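PDB 4PT7: replication initiator A family protein from Staphylococcus aureus CA-347, which probably initiates replication of staphylococcal multiresistance plasmids by assembling on the plasmid origin. Local coordinates for residues F16-K21 with I42-L47; K30-D35 with K87-D92; N48-N53 with I62-S67; G93-K98 with L108-P113. All blocks are in the same frame, centred on the assembly; numbering follows the deposited sequence.

Helix 34-52 runs through three of the four contacts: contact 2 uses the turn leading into it, contact 1 its middle and contact 3 its C-terminal end. Contact 4, the hairpin of strands 95-98 and 107-110, follows helix 79-91 and lies against the same long helix through Leu110. Along the chain, contacts 1 and 2 interleave, contact 3 nests inside the loop closed by contact 2, and contact 4 comes last. The centres of contacts 2 and 3 are about 21 Å apart. Together they tie helices and hairpin into a compact domain, consistent with a winged helix-turn-helix; all four lie within reach of a second subunit, and in contact 1 strand 16-20 pairs with a strand of it.

Contact 1 (F16-K21 with I42-L47); sequences FYQIPK and ILRDRL
One face of the Tyr17 ring is covered by Ile42, whose CG1 stands 3.8 Å from the ring centroid and only 3° off its normal, a well-centred CH-pi contact. At the ring's edge, in its plane, lies CB of Asp45, 3.9 Å from Tyr17 CD2, and the Asp45 carboxylate is turned 82° against the ring. Tyr17 is brought there by a chi1 of -76°, which sets CG beside the backbone N and swings the ring over helix 34-52 from a strand whose axis passes 7.3 Å from that of the helix. A large aromatic suits this place because its face accepts the aliphatic branch while its hydroxyl at the far end can bind water: water 1 sits 2.8 Å from Tyr17 OH and donates a weak bond to Asp45 OD2. Farther along the strand, NE2 of Gln18 lies 3.5 Å from NH2 of Arg44, the two side chains crossing at an oblique angle. Both are N-H groups and merely lie close; the charge of Arg44 is met by a salt bridge to Glu14 of the second subunit. Strand 16-20 itself pairs antiparallel with a strand of that subunit, whose Lys21 forms a salt bridge with Asp45. The chemistry is thus divided: within the chain the strand rests on the helix through apolar contact and one water, whereas the charged groups of Arg44 and Asp45 serve the subunit interface, where opposite charges would be expected to stabilise one another.

Contact 2 (K30-D35 with K87-D92); sequences KNLTND and KGLEND
Leu32 and Gly88 bring the two backbones closest, with 6.5 Å between their CA atoms, where the turn leading into helix 34-52 passes the last turns of helix 79-91. Glycine suits this approach because it presents only backbone to the incoming leucine: Leu32 CD2 lies 4.0 Å from Gly88 O. The same methyl meets Leu89 CD2 at 4.2 Å, an apolar contact between two branched ends, and it also lies 3.4 Å from OD1 of Asp92. Leu32 places its branches there with CG beside the backbone N (chi1 -66°), which turns the end of the side chain toward helix 79-91 although its first bond runs across. Asp92 closes the contact from the other end, its OD1 set against CG and CD2 of the leucine, the two side chains crossing at a slant. The link there is polar and indirect: water 2 accepts the N-H of Asn31 at 2.9 Å and can donate to Asp92 OD1 at 3.1 Å, though it has more acceptors in reach than protons to give. An aspartate at this partly exposed position can therefore pack its oxygen against a methyl and still meet water. Just after Leu32, Thr33 is the N-cap of helix 34-52, its OG1 accepting the N-H of Met36. Leu32 also touches Lys37 of that helix and Leu94, and Leu89 reaches Met36, wedging the turn between both helices and the approach to strand 95-98.

Contact 3 (N48-N53 with I62-S67); sequences NLSIKN and IYFVYS
Leu49, first of the touching residues in 48-53, sets its CB 4.0 Å from the hydroxyl oxygen of Tyr66, the two side chains crossing at about a right angle. Ser50 carries the polar link. Its OG donates to the backbone O of Tyr63 at 2.9 Å, approaching from above the carbonyl plane, 41° out of it. A chi1 of -70° holds OG beside its own backbone N and directs it at that carbonyl. Serine is small enough for this close approach of helix and loop: its CB meets Ile62 CG2 at 3.4 Å, and OG also lies 3.1 Å from CD2 of the Phe64 ring, oblique to it. Next, Ile51 extends CD1 to CD1 of Ile62, 4.0 Å away, continuing the apolar side of the contact toward solvent. Asn53, where the chain leaves helical geometry, connects to Tyr66 through water 3, which accepts from Asn53 ND2 at 2.9 Å and lies 2.8 Å from Tyr66 OH. Amide and phenol planes stand nearly perpendicular. Each has a further partner: Asn53 OD1 accepts from the backbone N of Glu131 of the second subunit, and Tyr66 OH is hydrogen-bonded to Arg46. The loop 62-67 thus lies between the C-terminal end of helix 34-52 and strand 107-110, with Phe64 packed on Leu43 and Leu47 of the helix and on Leu108 and Leu110 of the strand. Tyr66 meets Leu71 and Ile74 of helix 68-74, whose N-cap is Ser67, through a weak bond between its OG and Lys70 N.

Contact 4 (G93-K98 with L108-P113); sequences GLLIQK and LYLMKP
Ile96 and Tyr109 form the hydrogen-bonded pair at the middle of an antiparallel beta hairpin, in keeping with the wing of a winged helix-turn-helix domain. Ile96 N donates to Tyr109 O and Tyr109 N to Ile96 O, both at 2.8 Å. On this face of the sheet, CB of Ile96 packs 3.8 Å from CB of Tyr109. Beta-branched isoleucine suits an extended strand, and Met111, bent at chi2 and chi3 (-64° and -77°), brings its sulfur to Ile96 CG1. Lys98, poorly ordered, brings only its CE near CE1 of Tyr109, at 4.2 Å. The opposite face carries the non-hydrogen-bonded pairs Leu95-Leu110 and Gln97-Leu108, and is mostly apolar, as suits leucines turned toward the protein interior. Leu95 CD1 reaches Leu108 CB at 4.1 Å, and the stem of Gln97 runs alongside Leu108, pointing the same way, while its polar amide at the end bonds to Glu90. Outside this first shell, Gly93 uses its positive phi to end helix 79-91 in a Schellman motif, turning the chain into the strand. Leu110 in turn packs on Tyr40 and Leu43 of helix 34-52, and the backbone O of Met111 accepts from Tyr40 OH. Leu94 rests among Phe23, Leu32 and Tyr40, with CD2 placed 4.1 Å from CB of Pro113. Beyond the strand ends, one more backbone bond joins the two segments: Met111 N donates to Leu94 O at 2.9 Å.

Contact 1 (F16-K21 with I42-L47)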
# COMPACT_ATOMS: atom_id res chain seq x y z
N PHE B 16 13.74 -15.76 -7.14
CA PHE B 16 12.51 -15.11 -7.57
C PHE B 16 11.26 -15.58 -6.84
O PHE B 16 11.28 -16.52 -6.05
CB PHE B 16 12.26 -15.33 -9.08
CG PHE B 16 13.52 -15.55 -9.91
CD1 PHE B 16 14.22 -16.75 -9.82
CD2 PHE B 16 13.97 -14.57 -10.79
CE1 PHE B 16 15.37 -16.97 -10.60
CE2 PHE B 16 15.12 -14.78 -11.58
CZ PHE B 16 15.82 -15.99 -11.48
N TYR B 17 10.16 -14.89 -7.12
CA TYR B 17 8.85 -15.24 -6.62
C TYR B 17 8.24 -15.76 -7.91
O TYR B 17 8.43 -15.18 -8.97
CB TYR B 17 8.09 -14.00 -6.13
CG TYR B 17 8.59 -13.51 -4.80
CD1 TYR B 17 8.96 -12.18 -4.62
CD2 TYR B 17 8.73 -14.39 -3.71
CE1 TYR B 17 9.45 -11.73 -3.40
CE2 TYR B 17 9.22 -13.95 -2.49
CZ TYR B 17 9.58 -12.62 -2.34
OH TYR B 17 10.05 -12.18 -1.13
N GLN B 18 7.53 -16.88 -7.80
CA GLN B 18 6.93 -17.53 -8.97
C GLN B 18 5.42 -17.40 -9.06
O GLN B 18 4.69 -17.85 -8.17
CB GLN B 18 7.30 -19.03 -8.98
CG GLN B 18 8.77 -19.31 -9.10
CD GLN B 18 9.11 -20.78 -8.89
OE1 GLN B 18 9.89 -21.36 -9.65
NE2 GLN B 18 8.53 -21.39 -7.86
N ILE B 19 4.95 -16.82 -10.16
CA ILE B 19 3.52 -16.68 -10.37
C ILE B 19 3.07 -17.66 -11.44
O ILE B 19 3.65 -17.71 -12.52
CB ILE B 19 3.15 -15.25 -10.84
CG1 ILE B 19 3.68 -14.21 -9.85
CG2 ILE B 19 1.63 -15.12 -10.95
CD1 ILE B 19 3.52 -12.78 -10.32
N PRO B 20 2.05 -18.47 -11.13
CA PRO B 20 1.54 -19.45 -12.10
C PRO B 20 1.09 -18.76 -13.38
O PRO B 20 0.35 -17.77 -13.34
CB PRO B 20 0.36 -20.08 -11.35
CG PRO B 20 0.81 -20.04 -9.94
CD PRO B 20 1.42 -18.66 -9.81
N LYS B 21 1.54 -19.28 -14.52
CA LYS B 21 1.18 -18.72 -15.82
C LYS B 21 -0.33 -18.77 -16.05
O LYS B 21 -0.89 -17.92 -16.74
CB LYS B 21 1.89 -19.47 -16.95
CG LYS B 21 3.40 -19.20 -17.06
CD LYS B 21 3.94 -19.65 -18.42
CE LYS B 21 5.42 -19.37 -18.54
NZ LYS B 21 5.97 -19.79 -19.87
N ILE B 42 4.38 -14.75 -3.31
CA ILE B 42 5.17 -14.55 -2.11
C ILE B 42 4.80 -15.59 -1.05
O ILE B 42 5.67 -16.15 -0.39
CB ILE B 42 4.99 -13.13 -1.53
CG1 ILE B 42 5.51 -12.10 -2.54
CG2 ILE B 42 5.72 -13.00 -0.20
CD1 ILE B 42 5.49 -10.67 -2.06
N LEU B 43 3.50 -15.85 -0.88
CA LEU B 43 3.09 -16.85 0.10
C LEU B 43 3.59 -18.24 -0.32
O LEU B 43 3.89 -19.09 0.53
CB LEU B 43 1.58 -16.86 0.27
CG LEU B 43 0.98 -15.61 0.94
CD1 LEU B 43 -0.54 -15.73 1.00
CD2 LEU B 43 1.55 -15.46 2.34
N ARG B 44 3.67 -18.48 -1.63
CA ARG B 44 4.13 -19.76 -2.16
C ARG B 44 5.56 -20.00 -1.71
O ARG B 44 5.92 -21.10 -1.29
CB ARG B 44 4.05 -19.75 -3.70
CG ARG B 44 4.65 -20.97 -4.35
CD ARG B 44 4.59 -20.89 -5.87
NE ARG B 44 3.98 -22.10 -6.37
CZ ARG B 44 4.62 -23.23 -6.61
NH1 ARG B 44 3.95 -24.28 -7.04
NH2 ARG B 44 5.94 -23.29 -6.46
N ASP B 45 6.37 -18.95 -1.81
CA ASP B 45 7.77 -19.02 -1.41
C ASP B 45 7.83 -19.25 0.10
O ASP B 45 8.77 -19.86 0.60
CB ASP B 45 8.46 -17.71 -1.77
CG ASP B 45 9.92 -17.68 -1.35
OD1 ASP B 45 10.75 -18.32 -2.02
OD2 ASP B 45 10.22 -17.02 -0.33
N ARG B 46 6.83 -18.77 0.84
CA ARG B 46 6.82 -18.93 2.29
C ARG B 46 6.58 -20.36 2.76
O ARG B 46 6.91 -20.69 3.89
CB ARG B 46 5.77 -18.00 2.92
CG ARG B 46 6.27 -16.62 3.24
CD ARG B 46 6.91 -16.55 4.60
NE ARG B 46 7.76 -15.37 4.69
CZ ARG B 46 8.29 -14.89 5.81
NH1 ARG B 46 8.06 -15.50 6.97
NH2 ARG B 46 9.05 -13.81 5.76
N LEU B 47 6.01 -21.19 1.90
CA LEU B 47 5.74 -22.59 2.23
C LEU B 47 6.98 -23.27 2.78
O LEU B 47 6.89 -24.18 3.61
CB LEU B 47 5.26 -23.34 0.98
CG LEU B 47 3.89 -22.93 0.44
CD1 LEU B 47 3.61 -23.61 -0.90
CD2 LEU B 47 2.84 -23.29 1.46
O HOH W 1 11.50 -14.03 0.39

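Contact 2 (K30-D35 with K87-D92)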
# COMPACT_ATOMS: atom_id res chain seq x y z
N LYS B 30 -9.41 -14.17 -14.08
CA LYS B 30 -9.45 -12.83 -14.64
C LYS B 30 -9.79 -11.79 -13.56
O LYS B 30 -9.53 -10.60 -13.75
CB LYS B 30 -10.46 -12.76 -15.79
CG LYS B 30 -11.91 -12.98 -15.37
CD LYS B 30 -12.85 -12.97 -16.57
CE LYS B 30 -14.32 -12.95 -16.14
NZ LYS B 30 -14.73 -14.11 -15.28
N ASN B 31 -10.35 -12.24 -12.44
CA ASN B 31 -10.71 -11.33 -11.35
C ASN B 31 -9.53 -10.99 -10.43
O ASN B 31 -9.61 -10.07 -9.62
CB ASN B 31 -11.84 -11.94 -10.51
CG ASN B 31 -13.15 -12.01 -11.28
OD1 ASN B 31 -13.91 -13.00 -11.09
ND2 ASN B 31 -13.43 -11.08 -12.07
N LEU B 32 -8.43 -11.73 -10.57
CA LEU B 32 -7.26 -11.48 -9.74
C LEU B 32 -6.56 -10.19 -10.17
O LEU B 32 -6.41 -9.91 -11.36
CB LEU B 32 -6.25 -12.64 -9.83
CG LEU B 32 -6.63 -14.01 -9.27
CD1 LEU B 32 -5.42 -14.94 -9.36
CD2 LEU B 32 -7.09 -13.89 -7.82
N THR B 33 -6.14 -9.41 -9.18
CA THR B 33 -5.43 -8.17 -9.44
C THR B 33 -3.94 -8.52 -9.40
O THR B 33 -3.56 -9.60 -8.95
CB THR B 33 -5.72 -7.14 -8.35
OG1 THR B 33 -5.19 -7.61 -7.10
CG2 THR B 33 -7.22 -6.92 -8.20
N ASN B 34 -3.09 -7.61 -9.87
CA ASN B 34 -1.67 -7.88 -9.83
C ASN B 34 -1.20 -8.11 -8.40
O ASN B 34 -0.33 -8.94 -8.16
CB ASN B 34 -0.88 -6.74 -10.48
CG ASN B 34 -1.07 -6.67 -11.99
OD1 ASN B 34 -1.31 -7.68 -12.65
ND2 ASN B 34 -0.95 -5.47 -12.54
N ASP B 35 -1.77 -7.37 -7.45
CA ASP B 35 -1.36 -7.54 -6.06
C ASP B 35 -1.67 -8.93 -5.53
O ASP B 35 -0.91 -9.47 -4.71
CB ASP B 35 -2.02 -6.47 -5.17
CG ASP B 35 -1.28 -5.14 -5.23
OD1 ASP B 35 -0.03 -5.15 -5.22
OD2 ASP B 35 -1.95 -4.09 -5.29
N LYS B 87 -9.42 -11.99 0.43
CA LYS B 87 -10.75 -12.18 -0.12
C LYS B 87 -10.67 -12.62 -1.58
O LYS B 87 -11.38 -13.54 -2.00
CB LYS B 87 -11.55 -10.87 -0.02
CG LYS B 87 -13.06 -11.03 -0.22
CD LYS B 87 -13.70 -11.76 0.97
CE LYS B 87 -15.23 -11.64 0.99
NZ LYS B 87 -15.90 -12.27 -0.19
N GLY B 88 -9.81 -11.96 -2.35
CA GLY B 88 -9.65 -12.30 -3.74
C GLY B 88 -9.09 -13.71 -3.95
O GLY B 88 -9.59 -14.44 -4.78
N LEU B 89 -8.07 -14.09 -3.19
CA LEU B 89 -7.51 -15.43 -3.35
C LEU B 89 -8.54 -16.47 -2.91
O LEU B 89 -8.67 -17.52 -3.54
CB LEU B 89 -6.22 -15.59 -2.53
CG LEU B 89 -5.08 -14.65 -2.96
CD1 LEU B 89 -3.81 -14.98 -2.17
CD2 LEU B 89 -4.84 -14.80 -4.45
N GLU B 90 -9.29 -16.14 -1.86
CA GLU B 90 -10.31 -17.04 -1.35
C GLU B 90 -11.45 -17.26 -2.34
O GLU B 90 -11.93 -18.38 -2.51
CB GLU B 90 -10.86 -16.51 -0.02
CG GLU B 90 -11.48 -17.59 0.86
CD GLU B 90 -11.92 -17.07 2.22
OE1 GLU B 90 -11.13 -16.37 2.89
OE2 GLU B 90 -13.06 -17.39 2.63
N ASN B 91 -11.87 -16.20 -3.02
CA ASN B 91 -12.97 -16.32 -3.98
C ASN B 91 -12.61 -17.19 -5.18
O ASN B 91 -13.50 -17.73 -5.84
CB ASN B 91 -13.42 -14.95 -4.49
CG ASN B 91 -14.19 -14.15 -3.45
OD1 ASN B 91 -14.92 -14.72 -2.62
ND2 ASN B 91 -14.04 -12.83 -3.49
N ASP B 92 -11.32 -17.33 -5.46
CA ASP B 92 -10.88 -18.14 -6.58
C ASP B 92 -10.33 -19.49 -6.15
O ASP B 92 -9.66 -20.18 -6.91
CB ASP B 92 -9.85 -17.35 -7.41
CG ASP B 92 -10.51 -16.43 -8.43
OD1 ASP B 92 -9.88 -15.45 -8.89
OD2 ASP B 92 -11.68 -16.70 -8.78
O HOH W 2 -11.30 -14.88 -11.59

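Contact 3 (N48-N53 with I62-S67)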
# COMPACT_ATOMS: atom_id res chain seq x y z
N ASN B 48 8.15 -22.82 2.33
CA ASN B 48 9.42 -23.37 2.78
C ASN B 48 9.58 -23.14 4.28
O ASN B 48 10.04 -24.01 5.01
CB ASN B 48 10.58 -22.70 2.04
CG ASN B 48 11.93 -23.13 2.57
OD1 ASN B 48 12.84 -22.30 2.72
ND2 ASN B 48 12.07 -24.42 2.86
N LEU B 49 9.19 -21.95 4.72
CA LEU B 49 9.28 -21.59 6.12
C LEU B 49 8.22 -22.31 6.95
O LEU B 49 8.48 -22.67 8.10
CB LEU B 49 9.16 -20.08 6.30
CG LEU B 49 10.29 -19.27 5.66
CD1 LEU B 49 10.09 -17.79 5.93
CD2 LEU B 49 11.63 -19.74 6.21
N SER B 50 7.04 -22.53 6.39
CA SER B 50 6.00 -23.24 7.14
C SER B 50 6.51 -24.61 7.53
O SER B 50 6.28 -25.07 8.64
CB SER B 50 4.72 -23.39 6.33
OG SER B 50 4.06 -22.15 6.15
N ILE B 51 7.20 -25.27 6.60
CA ILE B 51 7.73 -26.59 6.88
C ILE B 51 8.70 -26.53 8.06
O ILE B 51 8.60 -27.33 8.99
CB ILE B 51 8.45 -27.17 5.64
CG1 ILE B 51 7.42 -27.47 4.56
CG2 ILE B 51 9.23 -28.43 6.01
CD1 ILE B 51 8.02 -27.81 3.22
N LYS B 52 9.62 -25.58 8.03
CA LYS B 52 10.58 -25.42 9.11
C LYS B 52 9.90 -25.12 10.44
O LYS B 52 10.40 -25.48 11.49
CB LYS B 52 11.58 -24.32 8.76
CG LYS B 52 12.53 -24.69 7.63
CD LYS B 52 13.46 -23.54 7.29
CE LYS B 52 14.42 -23.92 6.18
NZ LYS B 52 15.27 -22.77 5.77
N ASN B 53 8.75 -24.45 10.38
CA ASN B 53 8.01 -24.12 11.59
C ASN B 53 7.10 -25.27 11.99
O ASN B 53 6.28 -25.14 12.90
CB ASN B 53 7.15 -22.87 11.39
CG ASN B 53 7.97 -21.64 11.09
OD1 ASN B 53 9.10 -21.51 11.56
ND2 ASN B 53 7.40 -20.71 10.33
N ILE B 62 0.43 -28.23 4.07
CA ILE B 62 1.19 -27.10 4.59
C ILE B 62 0.29 -25.88 4.77
O ILE B 62 -0.47 -25.52 3.87
CB ILE B 62 2.35 -26.73 3.63
CG1 ILE B 62 3.18 -27.99 3.31
CG2 ILE B 62 3.26 -25.69 4.28
CD1 ILE B 62 4.17 -27.81 2.17
N TYR B 63 0.39 -25.24 5.93
CA TYR B 63 -0.45 -24.08 6.23
C TYR B 63 0.33 -22.94 6.88
O TYR B 63 1.52 -23.06 7.18
CB TYR B 63 -1.62 -24.51 7.13
CG TYR B 63 -1.19 -25.08 8.47
CD1 TYR B 63 -0.81 -24.25 9.52
CD2 TYR B 63 -1.12 -26.47 8.67
CE1 TYR B 63 -0.38 -24.78 10.74
CE2 TYR B 63 -0.69 -27.00 9.88
CZ TYR B 63 -0.32 -26.15 10.91
OH TYR B 63 0.12 -26.67 12.12
N PHE B 64 -0.36 -21.82 7.09
CA PHE B 64 0.24 -20.64 7.71
C PHE B 64 -0.50 -20.30 9.00
O PHE B 64 -1.72 -20.47 9.10
CB PHE B 64 0.16 -19.43 6.78
CG PHE B 64 0.94 -19.58 5.52
CD1 PHE B 64 0.30 -19.57 4.29
CD2 PHE B 64 2.32 -19.71 5.56
CE1 PHE B 64 1.03 -19.69 3.10
CE2 PHE B 64 3.06 -19.83 4.39
CZ PHE B 64 2.42 -19.82 3.16
N VAL B 65 0.26 -19.82 9.99
CA VAL B 65 -0.28 -19.43 11.28
C VAL B 65 0.23 -18.02 11.56
O VAL B 65 0.57 -17.69 12.69
CB VAL B 65 0.23 -20.35 12.41
CG1 VAL B 65 -0.63 -20.16 13.65
CG2 VAL B 65 0.23 -21.79 11.97
N TYR B 66 0.29 -17.20 10.53
CA TYR B 66 0.78 -15.84 10.68
C TYR B 66 -0.32 -14.87 11.11
O TYR B 66 -1.47 -14.96 10.67
CB TYR B 66 1.40 -15.36 9.36
CG TYR B 66 2.73 -16.00 9.00
CD1 TYR B 66 2.91 -16.64 7.77
CD2 TYR B 66 3.83 -15.91 9.85
CE1 TYR B 66 4.14 -17.16 7.40
CE2 TYR B 66 5.08 -16.43 9.48
CZ TYR B 66 5.22 -17.05 8.25
OH TYR B 66 6.45 -17.54 7.87
N SER B 67 0.04 -13.93 11.99
CA SER B 67 -0.93 -12.94 12.44
C SER B 67 -1.07 -11.90 11.34
O SER B 67 -0.25 -11.86 10.42
CB SER B 67 -0.45 -12.25 13.73
OG SER B 67 0.79 -11.59 13.54
O HOH W 3 8.08 -17.89 10.10

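Contact 4 (G93-K98 with L108-P113)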
# COMPACT_ATOMS: atom_id res chain seq x y z
N GLY B 93 -10.64 -19.88 -4.92
CA GLY B 93 -10.19 -21.15 -4.39
C GLY B 93 -8.69 -21.30 -4.26
O GLY B 93 -8.18 -22.41 -4.16
N LEU B 94 -7.96 -20.18 -4.24
CA LEU B 94 -6.51 -20.24 -4.12
C LEU B 94 -6.07 -20.13 -2.67
O LEU B 94 -4.88 -20.31 -2.35
CB LEU B 94 -5.86 -19.11 -4.93
CG LEU B 94 -6.15 -19.18 -6.43
CD1 LEU B 94 -5.61 -17.95 -7.15
CD2 LEU B 94 -5.52 -20.46 -6.99
N LEU B 95 -7.02 -19.87 -1.78
CA LEU B 95 -6.71 -19.72 -0.36
C LEU B 95 -7.86 -20.18 0.51
O LEU B 95 -9.01 -19.83 0.26
CB LEU B 95 -6.41 -18.25 -0.05
CG LEU B 95 -6.02 -17.89 1.38
CD1 LEU B 95 -4.66 -18.47 1.69
CD2 LEU B 95 -5.99 -16.37 1.55
N ILE B 96 -7.54 -20.96 1.54
CA ILE B 96 -8.53 -21.45 2.49
C ILE B 96 -8.22 -20.77 3.81
O ILE B 96 -7.07 -20.75 4.25
CB ILE B 96 -8.47 -22.97 2.69
CG1 ILE B 96 -8.80 -23.70 1.38
CG2 ILE B 96 -9.44 -23.39 3.80
CD1 ILE B 96 -10.15 -23.36 0.81
N GLN B 97 -9.25 -20.24 4.46
CA GLN B 97 -9.06 -19.55 5.73
C GLN B 97 -9.94 -20.13 6.85
O GLN B 97 -11.16 -20.09 6.76
CB GLN B 97 -9.37 -18.06 5.54
CG GLN B 97 -8.96 -17.17 6.71
CD GLN B 97 -9.12 -15.68 6.41
OE1 GLN B 97 -8.72 -14.84 7.21
NE2 GLN B 97 -9.69 -15.36 5.26
N LYS B 98 -9.30 -20.67 7.88
CA LYS B 98 -10.01 -21.23 9.03
C LYS B 98 -9.80 -20.32 10.24
O LYS B 98 -8.67 -20.14 10.71
CB LYS B 98 -9.51 -22.64 9.36
CG LYS B 98 -9.83 -23.69 8.29
CD LYS B 98 -9.46 -25.09 8.75
CE LYS B 98 -9.73 -26.13 7.66
NZ LYS B 98 -11.15 -26.15 7.21
N LEU B 108 -4.33 -20.28 7.58
CA LEU B 108 -4.43 -20.07 6.14
C LEU B 108 -3.77 -21.21 5.36
O LEU B 108 -2.63 -21.60 5.64
CB LEU B 108 -3.76 -18.75 5.72
CG LEU B 108 -4.55 -17.44 5.85
CD1 LEU B 108 -4.94 -17.22 7.30
CD2 LEU B 108 -3.71 -16.27 5.35
N TYR B 109 -4.50 -21.75 4.39
CA TYR B 109 -4.00 -22.82 3.55
C TYR B 109 -3.91 -22.30 2.13
O TYR B 109 -4.93 -21.97 1.51
CB TYR B 109 -4.95 -24.03 3.52
CG TYR B 109 -4.87 -24.93 4.72
CD1 TYR B 109 -5.73 -24.77 5.80
CD2 TYR B 109 -3.96 -25.99 4.76
CE1 TYR B 109 -5.68 -25.62 6.90
CE2 TYR B 109 -3.90 -26.85 5.85
CZ TYR B 109 -4.76 -26.66 6.92
OH TYR B 109 -4.71 -27.50 8.00
N LEU B 110 -2.69 -22.20 1.61
CA LEU B 110 -2.51 -21.75 0.23
C LEU B 110 -2.88 -22.98 -0.60
O LEU B 110 -2.60 -24.10 -0.18
CB LEU B 110 -1.05 -21.38 -0.03
CG LEU B 110 -0.76 -20.10 -0.80
CD1 LEU B 110 0.48 -20.30 -1.66
CD2 LEU B 110 -1.93 -19.71 -1.67
N MET B 111 -3.50 -22.76 -1.75
CA MET B 111 -3.91 -23.86 -2.62
C MET B 111 -3.31 -23.74 -4.02
O MET B 111 -3.03 -22.64 -4.50
CB MET B 111 -5.43 -23.88 -2.73
CG MET B 111 -6.15 -23.85 -1.40
SD MET B 111 -5.84 -25.30 -0.41
CE MET B 111 -6.91 -26.46 -1.26
N LYS B 112 -3.13 -24.88 -4.68
CA LYS B 112 -2.60 -24.90 -6.04
C LYS B 112 -3.72 -24.52 -6.99
O LYS B 112 -4.88 -24.80 -6.74
CB LYS B 112 -2.04 -26.31 -6.36
CG LYS B 112 -0.77 -26.61 -5.55
CD LYS B 112 -0.51 -28.10 -5.34
CE LYS B 112 -0.14 -28.82 -6.61
NZ LYS B 112 0.13 -30.27 -6.32
N PRO B 113 -3.37 -23.85 -8.10
CA PRO B 113 -4.37 -23.43 -9.08
C PRO B 113 -4.94 -24.60 -9.87
O PRO B 113 -4.45 -25.72 -9.79
CB PRO B 113 -3.58 -22.47 -9.97
CG PRO B 113 -2.20 -23.04 -9.93
CD PRO B 113 -2.04 -23.34 -8.46